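Local structure of encapsidation protein (Lactococcus phage asccphi28, 7JQP) at residues T310-N315 and V324-T329; Y295-Y300 and K336-L341; K270-V275 and I284-I289. The protein is the ATPase of a phage DNA packaging motor, probably using a P-loop NTPase fold to drive viral DNA into the capsid. All blocks are in the same frame, centred on the assembly; numbering follows the deposited sequence.

Contact 1: residues T310-N315 and V324-T329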
loop_
_atom_site.group_PDB
_atom_site.type_symbol
_atom_site.label_atom_id
_atom_site.label_comp_id
_atom_site.label_asym_id
_atom_site.label_seq_id
_atom_site.Cartn_x
_atom_site.Cartn_y
_atom_site.Cartn_z
ATOM N N THR A 310 -18.545 -16.816 -42.367
ATOM C CA THR A 310 -17.196 -16.878 -41.821
ATOM C C THR A 310 -17.208 -17.548 -40.452
ATOM O O THR A 310 -18.136 -17.367 -39.659
ATOM C CB THR A 310 -16.594 -15.476 -41.710
ATOM O OG1 THR A 310 -17.175 -14.789 -40.594
ATOM C CG2 THR A 310 -16.843 -14.677 -42.988
ATOM N N VAL A 311 -16.167 -18.331 -40.179
ATOM C CA VAL A 311 -16.026 -19.067 -38.929
ATOM C C VAL A 311 -14.735 -18.637 -38.252
ATOM O O VAL A 311 -13.685 -18.560 -38.899
ATOM C CB VAL A 311 -16.030 -20.589 -39.160
ATOM C CG1 VAL A 311 -15.812 -21.321 -37.842
ATOM C CG2 VAL A 311 -17.329 -21.019 -39.816
ATOM N N PHE A 312 -14.813 -18.345 -36.959
ATOM C CA PHE A 312 -13.652 -17.963 -36.166
ATOM C C PHE A 312 -13.300 -19.090 -35.214
ATOM O O PHE A 312 -14.171 -19.611 -34.510
ATOM C CB PHE A 312 -13.929 -16.654 -35.413
ATOM C CG PHE A 312 -14.071 -15.502 -36.338
ATOM C CD1 PHE A 312 -12.955 -14.802 -36.759
ATOM C CD2 PHE A 312 -15.313 -15.157 -36.842
ATOM C CE1 PHE A 312 -13.074 -13.789 -37.666
ATOM C CE2 PHE A 312 -15.447 -14.121 -37.724
ATOM C CZ PHE A 312 -14.327 -13.499 -38.201
ATOM N N ASN A 313 -12.028 -19.469 -35.196
ATOM C CA ASN A 313 -11.561 -20.571 -34.368
ATOM C C ASN A 313 -10.534 -20.042 -33.380
ATOM O O ASN A 313 -9.500 -19.495 -33.780
ATOM C CB ASN A 313 -10.981 -21.689 -35.236
ATOM C CG ASN A 313 -10.741 -22.966 -34.458
ATOM O OD1 ASN A 313 -9.740 -23.644 -34.661
ATOM N ND2 ASN A 313 -11.662 -23.299 -33.560
ATOM N N ASN A 314 -10.827 -20.214 -32.092
ATOM C CA ASN A 314 -9.913 -19.776 -31.046
ATOM C C ASN A 314 -8.659 -20.639 -31.014
ATOM O O ASN A 314 -7.560 -20.140 -30.750
ATOM C CB ASN A 314 -10.630 -19.816 -29.699
ATOM C CG ASN A 314 -9.708 -19.536 -28.538
ATOM O OD1 ASN A 314 -8.883 -18.627 -28.592
ATOM N ND2 ASN A 314 -9.835 -20.328 -27.480
ATOM N N ASN A 315 -8.805 -21.934 -31.280
ATOM C CA ASN A 315 -7.723 -22.900 -31.136
ATOM C C ASN A 315 -7.039 -23.120 -32.479
ATOM O O ASN A 315 -7.680 -23.533 -33.450
ATOM C CB ASN A 315 -8.265 -24.218 -30.577
ATOM C CG ASN A 315 -7.199 -25.285 -30.460
ATOM O OD1 ASN A 315 -6.035 -25.055 -30.781
ATOM N ND2 ASN A 315 -7.591 -26.461 -29.980
ATOM N N VAL A 324 -11.274 -18.534 -39.925
ATOM C CA VAL A 324 -10.426 -17.393 -39.597
ATOM C C VAL A 324 -9.888 -17.576 -38.185
ATOM O O VAL A 324 -10.650 -17.848 -37.250
ATOM C CB VAL A 324 -11.214 -16.079 -39.722
ATOM C CG1 VAL A 324 -10.396 -14.905 -39.199
ATOM C CG2 VAL A 324 -11.631 -15.844 -41.170
ATOM N N PHE A 325 -8.577 -17.428 -38.027
ATOM C CA PHE A 325 -7.969 -17.564 -36.713
ATOM C C PHE A 325 -8.445 -16.447 -35.794
ATOM O O PHE A 325 -8.465 -15.274 -36.183
ATOM C CB PHE A 325 -6.457 -17.494 -36.805
ATOM C CG PHE A 325 -5.761 -17.671 -35.486
ATOM C CD1 PHE A 325 -5.231 -16.575 -34.823
ATOM C CD2 PHE A 325 -5.705 -18.909 -34.870
ATOM C CE1 PHE A 325 -4.607 -16.721 -33.599
ATOM C CE2 PHE A 325 -5.064 -19.064 -33.654
ATOM C CZ PHE A 325 -4.525 -17.966 -33.013
ATOM N N LEU A 326 -8.825 -16.805 -34.573
ATOM C CA LEU A 326 -9.248 -15.842 -33.563
ATOM C C LEU A 326 -8.069 -15.580 -32.634
ATOM O O LEU A 326 -7.540 -16.513 -32.019
ATOM C CB LEU A 326 -10.447 -16.366 -32.777
ATOM C CG LEU A 326 -11.309 -15.362 -32.005
ATOM C CD1 LEU A 326 -11.471 -14.042 -32.737
ATOM C CD2 LEU A 326 -12.681 -15.981 -31.712
ATOM N N GLU A 327 -7.656 -14.322 -32.538
ATOM C CA GLU A 327 -6.531 -13.929 -31.705
ATOM C C GLU A 327 -6.969 -12.845 -30.727
ATOM O O GLU A 327 -8.037 -12.242 -30.866
ATOM C CB GLU A 327 -5.354 -13.443 -32.561
ATOM C CG GLU A 327 -4.007 -13.532 -31.859
ATOM C CD GLU A 327 -2.837 -13.405 -32.817
ATOM O OE1 GLU A 327 -2.967 -12.686 -33.830
ATOM O OE2 GLU A 327 -1.788 -14.032 -32.560
ATOM N N GLU A 328 -6.119 -12.606 -29.725
ATOM C CA GLU A 328 -6.472 -11.673 -28.661
ATOM C C GLU A 328 -6.796 -10.293 -29.223
ATOM O O GLU A 328 -7.753 -9.644 -28.784
ATOM C CB GLU A 328 -5.329 -11.577 -27.646
ATOM C CG GLU A 328 -4.769 -12.917 -27.179
ATOM C CD GLU A 328 -5.629 -13.593 -26.127
ATOM O OE1 GLU A 328 -6.179 -12.885 -25.258
ATOM O OE2 GLU A 328 -5.755 -14.835 -26.171
ATOM N N THR A 329 -6.007 -9.827 -30.193
ATOM C CA THR A 329 -6.272 -8.524 -30.794
ATOM C C THR A 329 -7.559 -8.551 -31.613
ATOM O O THR A 329 -8.367 -7.617 -31.546
ATOM C CB THR A 329 -5.098 -8.095 -31.677
ATOM O OG1 THR A 329 -5.147 -8.806 -32.922
ATOM C CG2 THR A 329 -3.764 -8.375 -30.990
#
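Strands 311-313 and 324-325 form a parallel pair at one margin of a mixed beta sheet, in which Phe-312 lies beside Val-324 and Asn-313 beside Phe-325. Three backbone hydrogen bonds fix this register. Val-324 N donates to Val-311 O over 2.6 Å, almost head-on to the carbonyl (C=O...N 171°). Asn-313 N returns the link to Val-324 O at 3.0 Å. Leu-326 N then reaches Asn-313 O at 2.9 Å, coming from above the carbonyl plane (46° out of it), where segment 324-329 is already leaving the strand. The CA of Phe-312 also makes a CA-H...O contact with Val-324 O, at 3.2 Å.

Phe-312 and Val-324 extend side by side from the same face, with ring atoms CD1 and CE1 against CB and CG1 of the valine. With its CG anti to the backbone N (chi1 -161°), Leu-326 joins them and sets CD2 beside the CB of Phe-312. Helix 328-343 packs on this face, since Phe-312 touches Lys-334 while Leu-326 touches Leu-331 and Phe-335. Asn-313 and Phe-325 point to the other face; Phe-325 packs on Asn-258 of a second subunit. Glu-327, the N-cap residue of the helix, forms a salt bridge with Arg-260 of that subunit. The Phe-325 ring stays close to segment 310-315, its CE2 4.0 Å from Asn-314 O.

Contact 2: residues Y295-Y300 and K336-L341; sequences YYYQVY and KTYFEL
Tyr-295 (chi1 -59°) and Tyr-297 (chi1 -77°) both turn CG anti to their own carbonyl carbon, and being two residues apart on one strand they send their rings from the same face of the sheet toward Tyr-338 and Leu-341. The architecture is a helix packed across a mixed beta sheet: the axes of strand 295-300 and helix 336-341 run almost perpendicular (92°) and approach to 11.0 Å, a gap spanned by these side chains.

Leu-341 lies over one face of the Tyr-295 ring. Its CD1 stands 3.9 Å from the centroid of that ring, close to the ring normal, which makes a CH-pi contact. The second methyl, CD2, reaches Tyr-295 CE2 at 4.0 Å, so both branches of the leucine bear on the ring, and the two side chains cross at about a right angle. Beside them, Tyr-295 CE1 meets Tyr-338 CE1 at 4.3 Å.

Tyr-297 supplies the polar link. Its OH donates to Tyr-338 O at 2.9 Å, a backbone oxygen lying near the plane of the Tyr-297 ring; the hydroxyl approaches from the flank of the carbonyl, not in line with C=O. This pins the far end of the tyrosine to the helix. The Tyr-297 ring also meets the rings of His-349 and of Trp-358 on helix 352-365.

The Tyr-338 side chain packs against Leu-273 and Ile-284 of the sheet, and its hydroxyl is hydrogen-bonded to Glu-286. The Tyr-297 OH also touches carbon on the helix, with CB of Tyr-338 at 3.6 Å and CB of Leu-341 at 3.9 Å.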
loop_
_atom_site.group_PDB
_atom_site.type_symbol
_atom_site.label_atom_id
_atom_site.label_comp_id
_atom_site.label_asym_id
_atom_site.label_seq_id
_atom_site.Cartn_x
_atom_site.Cartn_y
_atom_site.Cartn_z
ATOM N N TYR A 295 -30.736 -8.803 -31.356
ATOM C CA TYR A 295 -29.660 -9.781 -31.247
ATOM C C TYR A 295 -30.194 -11.138 -30.808
ATOM O O TYR A 295 -30.970 -11.226 -29.851
ATOM C CB TYR A 295 -28.606 -9.275 -30.260
ATOM C CG TYR A 295 -28.014 -7.946 -30.666
ATOM C CD1 TYR A 295 -26.925 -7.883 -31.523
ATOM C CD2 TYR A 295 -28.552 -6.751 -30.200
ATOM C CE1 TYR A 295 -26.381 -6.670 -31.899
ATOM C CE2 TYR A 295 -28.015 -5.532 -30.570
ATOM C CZ TYR A 295 -26.930 -5.498 -31.421
ATOM O OH TYR A 295 -26.392 -4.287 -31.795
ATOM N N TYR A 296 -29.752 -12.195 -31.491
ATOM C CA TYR A 296 -30.067 -13.565 -31.111
ATOM C C TYR A 296 -28.776 -14.367 -31.046
ATOM O O TYR A 296 -27.972 -14.333 -31.982
ATOM C CB TYR A 296 -31.028 -14.236 -32.095
ATOM C CG TYR A 296 -32.397 -13.614 -32.173
ATOM C CD1 TYR A 296 -32.593 -12.392 -32.797
ATOM C CD2 TYR A 296 -33.500 -14.257 -31.629
ATOM C CE1 TYR A 296 -33.848 -11.826 -32.877
ATOM C CE2 TYR A 296 -34.760 -13.702 -31.707
ATOM C CZ TYR A 296 -34.928 -12.485 -32.331
ATOM O OH TYR A 296 -36.181 -11.922 -32.408
ATOM N N TYR A 297 -28.584 -15.089 -29.948
ATOM C CA TYR A 297 -27.414 -15.932 -29.740
ATOM C C TYR A 297 -27.838 -17.380 -29.925
ATOM O O TYR A 297 -28.724 -17.864 -29.211
ATOM C CB TYR A 297 -26.822 -15.705 -28.350
ATOM C CG TYR A 297 -26.014 -14.433 -28.228
ATOM C CD1 TYR A 297 -26.459 -13.247 -28.796
ATOM C CD2 TYR A 297 -24.809 -14.418 -27.540
ATOM C CE1 TYR A 297 -25.723 -12.085 -28.689
ATOM C CE2 TYR A 297 -24.068 -13.258 -27.424
ATOM C CZ TYR A 297 -24.530 -12.094 -28.000
ATOM O OH TYR A 297 -23.798 -10.935 -27.891
ATOM N N GLN A 298 -27.206 -18.071 -30.874
ATOM C CA GLN A 298 -27.625 -19.407 -31.262
ATOM C C GLN A 298 -26.433 -20.355 -31.280
ATOM O O GLN A 298 -25.274 -19.937 -31.343
ATOM C CB GLN A 298 -28.301 -19.413 -32.646
ATOM C CG GLN A 298 -29.183 -18.210 -32.935
ATOM C CD GLN A 298 -29.350 -17.962 -34.427
ATOM O OE1 GLN A 298 -28.457 -18.261 -35.221
ATOM N NE2 GLN A 298 -30.499 -17.422 -34.814
ATOM N N VAL A 299 -26.749 -21.649 -31.239
ATOM C CA VAL A 299 -25.765 -22.724 -31.300
ATOM C C VAL A 299 -26.161 -23.668 -32.424
ATOM O O VAL A 299 -27.326 -24.071 -32.519
ATOM C CB VAL A 299 -25.676 -23.487 -29.964
ATOM C CG1 VAL A 299 -24.553 -24.509 -30.005
ATOM C CG2 VAL A 299 -25.488 -22.507 -28.813
ATOM N N TYR A 300 -25.201 -24.013 -33.278
ATOM C CA TYR A 300 -25.422 -24.931 -34.388
ATOM C C TYR A 300 -24.507 -26.137 -34.230
ATOM O O TYR A 300 -23.288 -25.986 -34.098
ATOM C CB TYR A 300 -25.169 -24.239 -35.730
ATOM C CG TYR A 300 -26.132 -23.109 -36.017
ATOM C CD1 TYR A 300 -25.841 -21.811 -35.622
ATOM C CD2 TYR A 300 -27.331 -23.341 -36.678
ATOM C CE1 TYR A 300 -26.718 -20.773 -35.877
ATOM C CE2 TYR A 300 -28.214 -22.308 -36.938
ATOM C CZ TYR A 300 -27.903 -21.027 -36.534
ATOM O OH TYR A 300 -28.781 -19.999 -36.792
ATOM N N LYS A 336 -15.853 -7.630 -28.253
ATOM C CA LYS A 336 -15.989 -6.790 -27.068
ATOM C C LYS A 336 -17.430 -6.315 -26.908
ATOM O O LYS A 336 -18.006 -6.389 -25.818
ATOM C CB LYS A 336 -15.043 -5.592 -27.149
ATOM C CG LYS A 336 -15.042 -4.724 -25.895
ATOM C CD LYS A 336 -14.331 -3.399 -26.135
ATOM C CE LYS A 336 -14.610 -2.418 -25.005
ATOM N NZ LYS A 336 -14.132 -1.043 -25.325
ATOM N N THR A 337 -18.027 -5.817 -27.992
ATOM C CA THR A 337 -19.412 -5.366 -27.925
ATOM C C THR A 337 -20.358 -6.530 -27.652
ATOM O O THR A 337 -21.307 -6.396 -26.871
ATOM C CB THR A 337 -19.801 -4.662 -29.225
ATOM O OG1 THR A 337 -19.706 -5.586 -30.318
ATOM C CG2 THR A 337 -18.888 -3.470 -29.490
ATOM N N TYR A 338 -20.111 -7.679 -28.285
ATOM C CA TYR A 338 -20.972 -8.841 -28.083
ATOM C C TYR A 338 -20.896 -9.358 -26.650
ATOM O O TYR A 338 -21.919 -9.746 -26.074
ATOM C CB TYR A 338 -20.596 -9.939 -29.076
ATOM C CG TYR A 338 -21.037 -9.653 -30.495
ATOM C CD1 TYR A 338 -22.358 -9.336 -30.782
ATOM C CD2 TYR A 338 -20.130 -9.690 -31.546
ATOM C CE1 TYR A 338 -22.766 -9.071 -32.076
ATOM C CE2 TYR A 338 -20.529 -9.426 -32.845
ATOM C CZ TYR A 338 -21.849 -9.118 -33.103
ATOM O OH TYR A 338 -22.253 -8.855 -34.393
ATOM N N PHE A 339 -19.697 -9.373 -26.058
ATOM C CA PHE A 339 -19.578 -9.790 -24.665
ATOM C C PHE A 339 -20.392 -8.871 -23.757
ATOM O O PHE A 339 -21.066 -9.335 -22.829
ATOM C CB PHE A 339 -18.110 -9.779 -24.232
ATOM C CG PHE A 339 -17.266 -10.890 -24.820
ATOM C CD1 PHE A 339 -17.830 -12.076 -25.265
ATOM C CD2 PHE A 339 -15.894 -10.730 -24.927
ATOM C CE1 PHE A 339 -17.036 -13.081 -25.796
ATOM C CE2 PHE A 339 -15.099 -11.727 -25.460
ATOM C CZ PHE A 339 -15.669 -12.902 -25.894
ATOM N N GLU A 340 -20.335 -7.559 -24.011
ATOM C CA GLU A 340 -21.122 -6.607 -23.231
ATOM C C GLU A 340 -22.618 -6.818 -23.427
ATOM O O GLU A 340 -23.388 -6.777 -22.459
ATOM C CB GLU A 340 -20.725 -5.179 -23.610
ATOM C CG GLU A 340 -19.309 -4.805 -23.199
ATOM C CD GLU A 340 -18.879 -3.445 -23.719
ATOM O OE1 GLU A 340 -19.610 -2.859 -24.543
ATOM O OE2 GLU A 340 -17.805 -2.965 -23.298
ATOM N N LEU A 341 -23.048 -7.043 -24.670
ATOM C CA LEU A 341 -24.456 -7.332 -24.932
ATOM C C LEU A 341 -24.906 -8.589 -24.199
ATOM O O LEU A 341 -26.034 -8.650 -23.700
ATOM C CB LEU A 341 -24.666 -7.473 -26.439
ATOM C CG LEU A 341 -24.649 -6.183 -27.251
ATOM C CD1 LEU A 341 -24.381 -6.460 -28.711
ATOM C CD2 LEU A 341 -26.006 -5.486 -27.141
#

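Contact 3: residues K270-V275 and I284-I289; sequences KPKLLV and IAERKI
Lys-272 NZ and Glu-286 OE1 form a salt bridge, modelled at 2.4 Å; the pairing is clear, but so short a length is doubtful at this resolution. The lysine reaches its partner with CG anti to the backbone N (chi1 -157°) and the rest of the chain extended, crossing the similarly extended glutamate at a slant, so that its aliphatic part runs past the carboxylate. The second oxygen, OE2, is hydrogen-bonded to the hydroxyl of Tyr-338, so the carboxylate is gripped at both oxygens, which should fix its rotation and would probably favour its ionised form.

Two backbone hydrogen bonds join the segments. Lys-272 N donates to Ile-284 O at 2.7 Å, and Ile-284 N donates to Leu-273 O at 3.3 Å. The acceptor and the donor of Ile-284 are thus served by successive residues, although Leu-273 and Ile-284 are the antiparallel hydrogen-bonded pair, with CA atoms 5.8 Å apart. Lys-272 has a helical backbone (phi -69°, psi -41°) while Leu-273 is extended, a combination consistent with a classic beta bulge at the entry to the strand.

Packing flanks these bonds. The side chains of Leu-273 and Ile-284 lie alongside each other, with Leu-273 CD1 4.0 Å from Ile-284 CB. Farther out, Pro-271 CB rests 3.5 Å from Ile-284 O, and Pro-271 CA meets the methyl of Ala-285 at 4.0 Å.

The whole is the open end of a beta hairpin, strands 273-277 and 280-288. Strand 311-313 flanks it at Leu-274 and strand 293-300 at Ala-285, while helix 328-343 reaches it through the Tyr-338 hydroxyl and helix 352-365 packs on it, Trp-358 against Ile-284.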
loop_
_atom_site.group_PDB
_atom_site.type_symbol
_atom_site.label_atom_id
_atom_site.label_comp_id
_atom_site.label_asym_id
_atom_site.label_seq_id
_atom_site.Cartn_x
_atom_site.Cartn_y
_atom_site.Cartn_z
ATOM N N LYS A 270 -30.157 -17.027 -40.826
ATOM C CA LYS A 270 -28.820 -17.529 -40.561
ATOM C C LYS A 270 -27.985 -16.475 -39.836
ATOM O O LYS A 270 -28.225 -15.273 -39.979
ATOM C CB LYS A 270 -28.145 -17.955 -41.860
ATOM C CG LYS A 270 -28.870 -19.121 -42.528
ATOM C CD LYS A 270 -28.307 -19.470 -43.892
ATOM C CE LYS A 270 -28.987 -20.711 -44.466
ATOM N NZ LYS A 270 -30.427 -20.496 -44.779
ATOM N N PRO A 271 -27.003 -16.902 -39.047
ATOM C CA PRO A 271 -26.251 -15.950 -38.223
ATOM C C PRO A 271 -25.284 -15.103 -39.036
ATOM O O PRO A 271 -24.828 -15.470 -40.120
ATOM C CB PRO A 271 -25.495 -16.862 -37.250
ATOM C CG PRO A 271 -25.226 -18.086 -38.086
ATOM C CD PRO A 271 -26.530 -18.288 -38.843
ATOM N N LYS A 272 -24.968 -13.936 -38.464
ATOM C CA LYS A 272 -24.030 -13.013 -39.095
ATOM C C LYS A 272 -22.612 -13.567 -39.074
ATOM O O LYS A 272 -21.873 -13.438 -40.057
ATOM C CB LYS A 272 -24.089 -11.663 -38.383
ATOM C CG LYS A 272 -23.618 -10.472 -39.198
ATOM C CD LYS A 272 -23.677 -9.204 -38.354
ATOM C CE LYS A 272 -23.348 -7.963 -39.165
ATOM N NZ LYS A 272 -23.991 -6.746 -38.587
ATOM N N LEU A 273 -22.212 -14.184 -37.966
ATOM C CA LEU A 273 -20.874 -14.734 -37.823
ATOM C C LEU A 273 -20.940 -16.011 -37.000
ATOM O O LEU A 273 -21.905 -16.260 -36.276
ATOM C CB LEU A 273 -19.917 -13.721 -37.176
ATOM C CG LEU A 273 -20.325 -13.070 -35.855
ATOM C CD1 LEU A 273 -20.249 -14.030 -34.684
ATOM C CD2 LEU A 273 -19.448 -11.843 -35.593
ATOM N N LEU A 274 -19.894 -16.824 -37.129
ATOM C CA LEU A 274 -19.801 -18.098 -36.435
ATOM C C LEU A 274 -18.435 -18.219 -35.778
ATOM O O LEU A 274 -17.430 -17.748 -36.320
ATOM C CB LEU A 274 -20.010 -19.279 -37.391
ATOM C CG LEU A 274 -21.392 -19.435 -38.020
ATOM C CD1 LEU A 274 -21.294 -20.184 -39.337
ATOM C CD2 LEU A 274 -22.323 -20.161 -37.065
ATOM N N VAL A 275 -18.407 -18.846 -34.606
ATOM C CA VAL A 275 -17.172 -19.207 -33.924
ATOM C C VAL A 275 -17.273 -20.680 -33.554
ATOM O O VAL A 275 -18.287 -21.114 -32.994
ATOM C CB VAL A 275 -16.927 -18.336 -32.676
ATOM C CG1 VAL A 275 -17.984 -18.588 -31.617
ATOM C CG2 VAL A 275 -15.531 -18.585 -32.111
ATOM N N ILE A 284 -24.081 -15.669 -33.915
ATOM C CA ILE A 284 -24.791 -14.471 -33.487
ATOM C C ILE A 284 -25.591 -13.961 -34.675
ATOM O O ILE A 284 -25.033 -13.734 -35.753
ATOM C CB ILE A 284 -23.829 -13.387 -32.968
ATOM C CG1 ILE A 284 -23.174 -13.848 -31.665
ATOM C CG2 ILE A 284 -24.575 -12.074 -32.774
ATOM C CD1 ILE A 284 -22.158 -12.877 -31.097
ATOM N N ALA A 285 -26.891 -13.778 -34.475
ATOM C CA ALA A 285 -27.791 -13.335 -35.528
ATOM C C ALA A 285 -28.312 -11.949 -35.187
ATOM O O ALA A 285 -28.773 -11.710 -34.066
ATOM C CB ALA A 285 -28.960 -14.308 -35.702
ATOM N N GLU A 286 -28.238 -11.043 -36.156
ATOM C CA GLU A 286 -28.713 -9.676 -36.006
ATOM C C GLU A 286 -29.924 -9.479 -36.905
ATOM O O GLU A 286 -29.859 -9.737 -38.112
ATOM C CB GLU A 286 -27.609 -8.676 -36.348
ATOM C CG GLU A 286 -26.496 -8.625 -35.305
ATOM C CD GLU A 286 -25.437 -7.593 -35.630
ATOM O OE1 GLU A 286 -25.449 -7.066 -36.762
ATOM O OE2 GLU A 286 -24.597 -7.307 -34.750
ATOM N N ARG A 287 -31.022 -9.024 -36.311
ATOM C CA ARG A 287 -32.280 -8.797 -37.007
ATOM C C ARG A 287 -32.634 -7.321 -37.019
ATOM O O ARG A 287 -32.770 -6.702 -35.959
ATOM C CB ARG A 287 -33.400 -9.618 -36.364
ATOM C CG ARG A 287 -34.796 -9.089 -36.638
ATOM C CD ARG A 287 -35.864 -10.111 -36.302
ATOM N NE ARG A 287 -37.088 -9.480 -35.821
ATOM C CZ ARG A 287 -38.320 -9.756 -36.239
ATOM N NH1 ARG A 287 -38.530 -10.635 -37.210
ATOM N NH2 ARG A 287 -39.348 -9.125 -35.689
ATOM N N LYS A 288 -32.814 -6.774 -38.218
ATOM C CA LYS A 288 -33.158 -5.367 -38.352
ATOM C C LYS A 288 -34.610 -5.162 -37.940
ATOM O O LYS A 288 -35.513 -5.827 -38.456
ATOM C CB LYS A 288 -32.939 -4.897 -39.789
ATOM N N ILE A 289 -34.825 -4.238 -37.012
ATOM C CA ILE A 289 -36.164 -3.883 -36.542
ATOM C C ILE A 289 -36.290 -2.371 -36.635
ATOM O O ILE A 289 -35.279 -1.653 -36.623
ATOM C CB ILE A 289 -36.412 -4.390 -35.102
ATOM C CG1 ILE A 289 -35.589 -3.584 -34.094
ATOM C CG2 ILE A 289 -36.062 -5.874 -34.997
ATOM C CD1 ILE A 289 -35.536 -4.194 -32.699
#

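Followed from the N terminus, contact 3 comes first, joining 270-275 to 284-289 and closing a short hairpin. The chain then enters strand 293-300, where the wider span of contact 2 opens. Before 336-341 completes that span, contact 1 opens and closes within it, bridging 310-315 and 324-329. Contact 3 therefore precedes both others, contact 1 lies within contact 2, and none cross. All three reach one mixed sheet: strand 311-313 adjoins 273-277, and 280-288 adjoins 293-300. Contacts 1 and 2 share helix 328-343, at its start and farther along, without touching, their nearest atoms about 7 Å apart; contact 3 touches both.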